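Side-chain contacts in rhodopsin (Rubrobacter xylanophilus, PDB 6KFQ), which binds retinal as its chromophore and probably works as a light-driven proton pump in the membrane: residues E2-W5 with L6-F10; L194-E197 with V198-M202. All coordinates share one frame; numbering follows the deposited sequence.

Contact 1: residues E2-W5 with L6-F10; sequences EALW and LWIGF. With MPG ([(Z)-octadec-9-enyl] (2R)-2,3-bis(oxidanyl)propanoate), chain Q.
Leu4, Trp5 and Ile8 meet on one side of the first turns of helix 2-23, the N-terminal transmembrane helix of the seven-helix microbial rhodopsin fold, as i/i+3 and i/i+4 neighbours. Ile8 CD1 touches both of the others: it lies 3.7 Å from Leu4 CD1 and 3.8 Å from Trp5 CE3. The Leu4 and Ile8 side chains run across one another at a slant, whereas the indole of Trp5 and the Ile8 chain lie side by side and point the same way. Leu4 reaches this spot because its CG stands anti to the backbone N (chi1 169°), which also sets CG 3.8 Å above one face of the indole, toward the rim. The benzo end of Trp5 meets the octadecenyl tail of a bound lipid, with CH2 3.5 Å from C16 of that chain. On the pyrrole part NE1 is hydrogen-bonded to Ser195 OG; Phe199 packs edge-to-face with the indole near CE3, so helix 194-218 helps to hold its rotation. Farther round the helix, Leu6 CG sits 3.3 Å from Glu2 O, while Leu6 also packs on Val198 and on Tyr49 of helix 32-53. Glu2 turns its carboxylate away from the turn, and OE1 is hydrogen-bonded to Tyr68. Regular i to i+4 backbone bonds carry all these groups, among them Ile8 N to Leu4 O, nearly straight at 169°. Trp7 brings only the near corner of its indole to the preceding turn, CD1 lying 3.2 Å from Ala3 O.

Contact 2: residues L194-E197 with V198-M202; sequences LSVE and VFLFM. With MPG ([(Z)-octadec-9-enyl] (2R)-2,3-bis(oxidanyl)propanoate), chain Q; MPG ([(Z)-octadec-9-enyl] (2R)-2,3-bis(oxidanyl)propanoate), chain G.
The ring of Phe199 has lipid on one face and at its edge: C16 of one lipid tail lies 3.9 Å above the ring centre, and C6 of a second lipid approaches in the ring plane, 3.9 Å from CE2, with Val196 O also at the edge. Phe201 is met at its edge by Glu197, whose OE1 is 3.5 Å from CE2, the carboxylate turned 69° from the ring. With CG anti to the backbone N (chi1 173°) and the chain extended beyond it, Glu197 runs beside Phe201, while its OE2 is hydrogen-bonded to Thr186; Trp75 adds an edge-to-face contact to Phe201. Ser195 OG, bonded to Trp5 NE1, also touches the first lipid, 3.1 Å from C10. Val196 and Leu200 lie side by side, CG1 to CD1 3.9 Å, and Leu200 CD2 reaches C7 of the second lipid at 3.6 Å. With an alanine in place of Phe199, the first tail would probably lose the ring face under C16, the second the ring edge beside C6, and the Trp5 indole its edge-to-face neighbour. Toward helix 2-23, the Leu194 and Val198 side chains cross at a slant, CD1 of Leu194 3.9 Å from CG2 of Val198. Such i/i+4 rows typify a transmembrane helix of the microbial rhodopsin fold, here with two bound lipids along one flank.

Overall arrangement
Both contacts are local, formed within the first turns of helices 2-23 and 194-218, and their centres lie about 9 Å apart on the same side of the chain's centre. Contact 1 is only partly buried and mixes exposed residues with ones packed against neighbouring helices; contact 2 is mostly buried. Between them the helices meet through Trp5, Ser195 and Phe199, and the same lipid touches both. Their chemistry differs accordingly: contact 1 is chiefly aliphatic and indole packing, with its carboxylate turned off the turn, whereas contact 2 combines lipid-facing apolar groups with a buried glutamate beside Phe201; the nearest atoms of the Phe201 side chain and the retinal are about 5 Å apart.

Contact 1: residues E2-W5 with L6-F10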
# COMPACT_ATOMS: atom_id res chain seq x y z
N GLU A 2 11.33 -18.49 -4.18
CA GLU A 2 10.61 -17.35 -3.63
C GLU A 2 11.24 -16.86 -2.33
O GLU A 2 11.08 -15.69 -1.98
CB GLU A 2 9.13 -17.70 -3.43
CG GLU A 2 8.81 -18.46 -2.15
CD GLU A 2 8.32 -19.88 -2.42
OE1 GLU A 2 7.52 -20.40 -1.60
OE2 GLU A 2 8.75 -20.48 -3.43
N ALA A 3 12.00 -17.72 -1.64
CA ALA A 3 12.70 -17.29 -0.44
C ALA A 3 13.61 -16.10 -0.73
O ALA A 3 13.72 -15.18 0.10
CB ALA A 3 13.53 -18.44 0.14
N LEU A 4 14.27 -16.10 -1.88
CA LEU A 4 15.15 -14.99 -2.23
C LEU A 4 14.37 -13.68 -2.26
O LEU A 4 14.79 -12.68 -1.66
CB LEU A 4 15.82 -15.24 -3.57
CG LEU A 4 16.55 -14.01 -4.13
CD1 LEU A 4 17.59 -13.45 -3.13
CD2 LEU A 4 17.21 -14.37 -5.44
N TRP A 5 13.24 -13.66 -2.97
CA TRP A 5 12.49 -12.41 -3.09
C TRP A 5 11.93 -11.96 -1.75
O TRP A 5 11.80 -10.76 -1.50
CB TRP A 5 11.37 -12.56 -4.12
CG TRP A 5 11.82 -13.29 -5.36
CD1 TRP A 5 11.22 -14.38 -5.94
CD2 TRP A 5 12.96 -12.98 -6.17
NE1 TRP A 5 11.92 -14.76 -7.05
CE2 TRP A 5 13.00 -13.93 -7.22
CE3 TRP A 5 13.96 -12.01 -6.11
CZ2 TRP A 5 13.99 -13.92 -8.19
CZ3 TRP A 5 14.95 -12.01 -7.08
CH2 TRP A 5 14.96 -12.96 -8.10
N LEU A 6 11.59 -12.90 -0.86
CA LEU A 6 11.09 -12.52 0.45
C LEU A 6 12.19 -11.89 1.30
O LEU A 6 11.93 -10.96 2.08
CB LEU A 6 10.48 -13.73 1.15
CG LEU A 6 9.24 -14.32 0.45
CD1 LEU A 6 8.87 -15.67 1.05
CD2 LEU A 6 8.05 -13.34 0.52
N TRP A 7 13.42 -12.39 1.18
CA TRP A 7 14.51 -11.79 1.96
C TRP A 7 14.87 -10.41 1.43
O TRP A 7 15.16 -9.49 2.21
CB TRP A 7 15.73 -12.71 1.94
CG TRP A 7 15.66 -13.78 2.97
CD1 TRP A 7 15.60 -15.13 2.75
CD2 TRP A 7 15.65 -13.61 4.40
NE1 TRP A 7 15.55 -15.80 3.95
CE2 TRP A 7 15.58 -14.89 4.97
CE3 TRP A 7 15.67 -12.49 5.24
CZ2 TRP A 7 15.54 -15.10 6.35
CZ3 TRP A 7 15.64 -12.69 6.61
CH2 TRP A 7 15.58 -13.99 7.15
N ILE A 8 14.87 -10.24 0.10
CA ILE A 8 15.08 -8.92 -0.48
C ILE A 8 13.98 -7.97 -0.03
O ILE A 8 14.24 -6.82 0.33
CB ILE A 8 15.15 -9.02 -2.01
CG1 ILE A 8 16.44 -9.70 -2.46
CG2 ILE A 8 15.01 -7.62 -2.64
CD1 ILE A 8 16.40 -10.08 -3.93
N GLY A 9 12.73 -8.43 -0.05
CA GLY A 9 11.64 -7.60 0.44
C GLY A 9 11.87 -7.16 1.88
O GLY A 9 11.70 -5.99 2.21
N PHE A 10 12.28 -8.09 2.73
CA PHE A 10 12.57 -7.75 4.12
C PHE A 10 13.64 -6.67 4.22
O PHE A 10 13.44 -5.63 4.87
CB PHE A 10 13.02 -8.99 4.89
CG PHE A 10 13.56 -8.67 6.26
CD1 PHE A 10 12.72 -8.13 7.23
CD2 PHE A 10 14.89 -8.89 6.57
CE1 PHE A 10 13.21 -7.83 8.49
CE2 PHE A 10 15.38 -8.59 7.83
CZ PHE A 10 14.55 -8.05 8.79
C7 MPG Q . 12.39 -22.05 -8.57
C8 MPG Q . 11.85 -21.32 -9.76
C9 MPG Q . 12.67 -20.13 -10.17
C10 MPG Q . 12.21 -18.91 -10.31
C11 MPG Q . 12.97 -17.71 -10.80
C12 MPG Q . 12.15 -16.46 -10.80
C13 MPG Q . 12.86 -15.25 -11.40
C14 MPG Q . 12.04 -13.98 -11.39
C15 MPG Q . 12.71 -12.80 -12.06
C16 MPG Q . 13.97 -12.31 -11.39
C17 MPG Q . 14.60 -11.11 -12.06
C18 MPG Q . 15.75 -10.50 -11.29

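Contact 2: residues L194-E197 with V198-M202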
# COMPACT_ATOMS: atom_id res chain seq x y z
N LEU A 194 4.69 -19.45 -8.56
CA LEU A 194 4.66 -18.75 -7.28
C LEU A 194 5.91 -17.90 -7.07
O LEU A 194 5.85 -16.81 -6.50
CB LEU A 194 4.50 -19.76 -6.14
CG LEU A 194 4.61 -19.22 -4.72
CD1 LEU A 194 3.50 -18.21 -4.44
CD2 LEU A 194 4.60 -20.34 -3.70
N SER A 195 7.07 -18.39 -7.52
CA SER A 195 8.28 -17.60 -7.39
C SER A 195 8.17 -16.29 -8.16
O SER A 195 8.56 -15.23 -7.66
CB SER A 195 9.50 -18.39 -7.86
OG SER A 195 10.61 -17.52 -8.00
N VAL A 196 7.63 -16.33 -9.38
CA VAL A 196 7.45 -15.11 -10.16
C VAL A 196 6.45 -14.19 -9.48
O VAL A 196 6.66 -12.97 -9.37
CB VAL A 196 7.01 -15.45 -11.59
CG1 VAL A 196 6.62 -14.19 -12.35
CG2 VAL A 196 8.12 -16.18 -12.32
N GLU A 197 5.32 -14.75 -9.02
CA GLU A 197 4.33 -13.96 -8.30
C GLU A 197 4.95 -13.22 -7.11
O GLU A 197 4.68 -12.03 -6.89
CB GLU A 197 3.19 -14.85 -7.82
CG GLU A 197 2.19 -14.14 -6.93
CD GLU A 197 1.23 -15.10 -6.26
OE1 GLU A 197 0.52 -14.65 -5.34
OE2 GLU A 197 1.18 -16.29 -6.63
N VAL A 198 5.75 -13.93 -6.32
CA VAL A 198 6.33 -13.31 -5.13
C VAL A 198 7.30 -12.20 -5.53
O VAL A 198 7.33 -11.13 -4.91
CB VAL A 198 7.00 -14.38 -4.25
CG1 VAL A 198 7.86 -13.75 -3.17
CG2 VAL A 198 5.92 -15.26 -3.62
N PHE A 199 8.11 -12.44 -6.57
CA PHE A 199 8.98 -11.40 -7.10
C PHE A 199 8.19 -10.16 -7.48
O PHE A 199 8.56 -9.03 -7.13
CB PHE A 199 9.75 -11.94 -8.31
CG PHE A 199 10.54 -10.88 -9.04
CD1 PHE A 199 11.72 -10.40 -8.52
CD2 PHE A 199 10.08 -10.36 -10.25
CE1 PHE A 199 12.45 -9.42 -9.18
CE2 PHE A 199 10.80 -9.39 -10.92
CZ PHE A 199 12.00 -8.92 -10.38
N LEU A 200 7.10 -10.34 -8.22
CA LEU A 200 6.34 -9.20 -8.71
C LEU A 200 5.79 -8.38 -7.55
O LEU A 200 5.90 -7.15 -7.54
CB LEU A 200 5.22 -9.67 -9.64
CG LEU A 200 5.78 -10.20 -10.96
CD1 LEU A 200 4.69 -10.84 -11.80
CD2 LEU A 200 6.48 -9.08 -11.74
N PHE A 201 5.16 -9.04 -6.57
CA PHE A 201 4.65 -8.31 -5.41
C PHE A 201 5.78 -7.63 -4.66
O PHE A 201 5.59 -6.54 -4.10
CB PHE A 201 3.89 -9.24 -4.46
CG PHE A 201 2.48 -9.58 -4.88
CD1 PHE A 201 1.61 -8.59 -5.36
CD2 PHE A 201 2.02 -10.88 -4.78
CE1 PHE A 201 0.31 -8.91 -5.72
CE2 PHE A 201 0.72 -11.21 -5.16
CZ PHE A 201 -0.13 -10.23 -5.63
N MET A 202 6.97 -8.24 -4.63
CA MET A 202 8.09 -7.62 -3.94
C MET A 202 8.50 -6.32 -4.62
O MET A 202 8.74 -5.31 -3.94
CB MET A 202 9.28 -8.59 -3.85
CG MET A 202 10.53 -7.98 -3.21
SD MET A 202 11.60 -7.17 -4.41
CE MET A 202 12.16 -8.57 -5.38
C7 MPG Q . 12.39 -22.05 -8.57
C8 MPG Q . 11.85 -21.32 -9.76
C9 MPG Q . 12.67 -20.13 -10.17
C10 MPG Q . 12.21 -18.91 -10.31
C11 MPG Q . 12.97 -17.71 -10.80
C12 MPG Q . 12.15 -16.46 -10.80
C13 MPG Q . 12.86 -15.25 -11.40
C14 MPG Q . 12.04 -13.98 -11.39
C15 MPG Q . 12.71 -12.80 -12.06
C16 MPG Q . 13.97 -12.31 -11.39
C17 MPG Q . 14.60 -11.11 -12.06
C18 MPG Q . 15.75 -10.50 -11.29
C2 MPG G . 10.28 -13.12 -14.61
C3 MPG G . 10.39 -11.76 -15.26
C4 MPG G . 9.66 -10.66 -14.54
C5 MPG G . 9.73 -9.34 -15.28
C6 MPG G . 9.68 -8.10 -14.42
C7 MPG G . 8.31 -7.43 -14.33
C8 MPG G . 8.36 -6.02 -13.84
C9 MPG G . 9.08 -5.86 -12.54
O1 MPG G . 10.93 -15.45 -14.72
C1 MPG G . 11.19 -14.13 -15.25
CXD MPG G . 11.29 -17.79 -14.60
O2 MPG G . 12.21 -18.80 -14.99
C21 MPG G . 9.88 -18.13 -15.06
O3 MPG G . 9.49 -19.37 -14.49
O4 MPG G . 12.74 -16.29 -15.77
CX3 MPG G . 11.74 -16.43 -15.10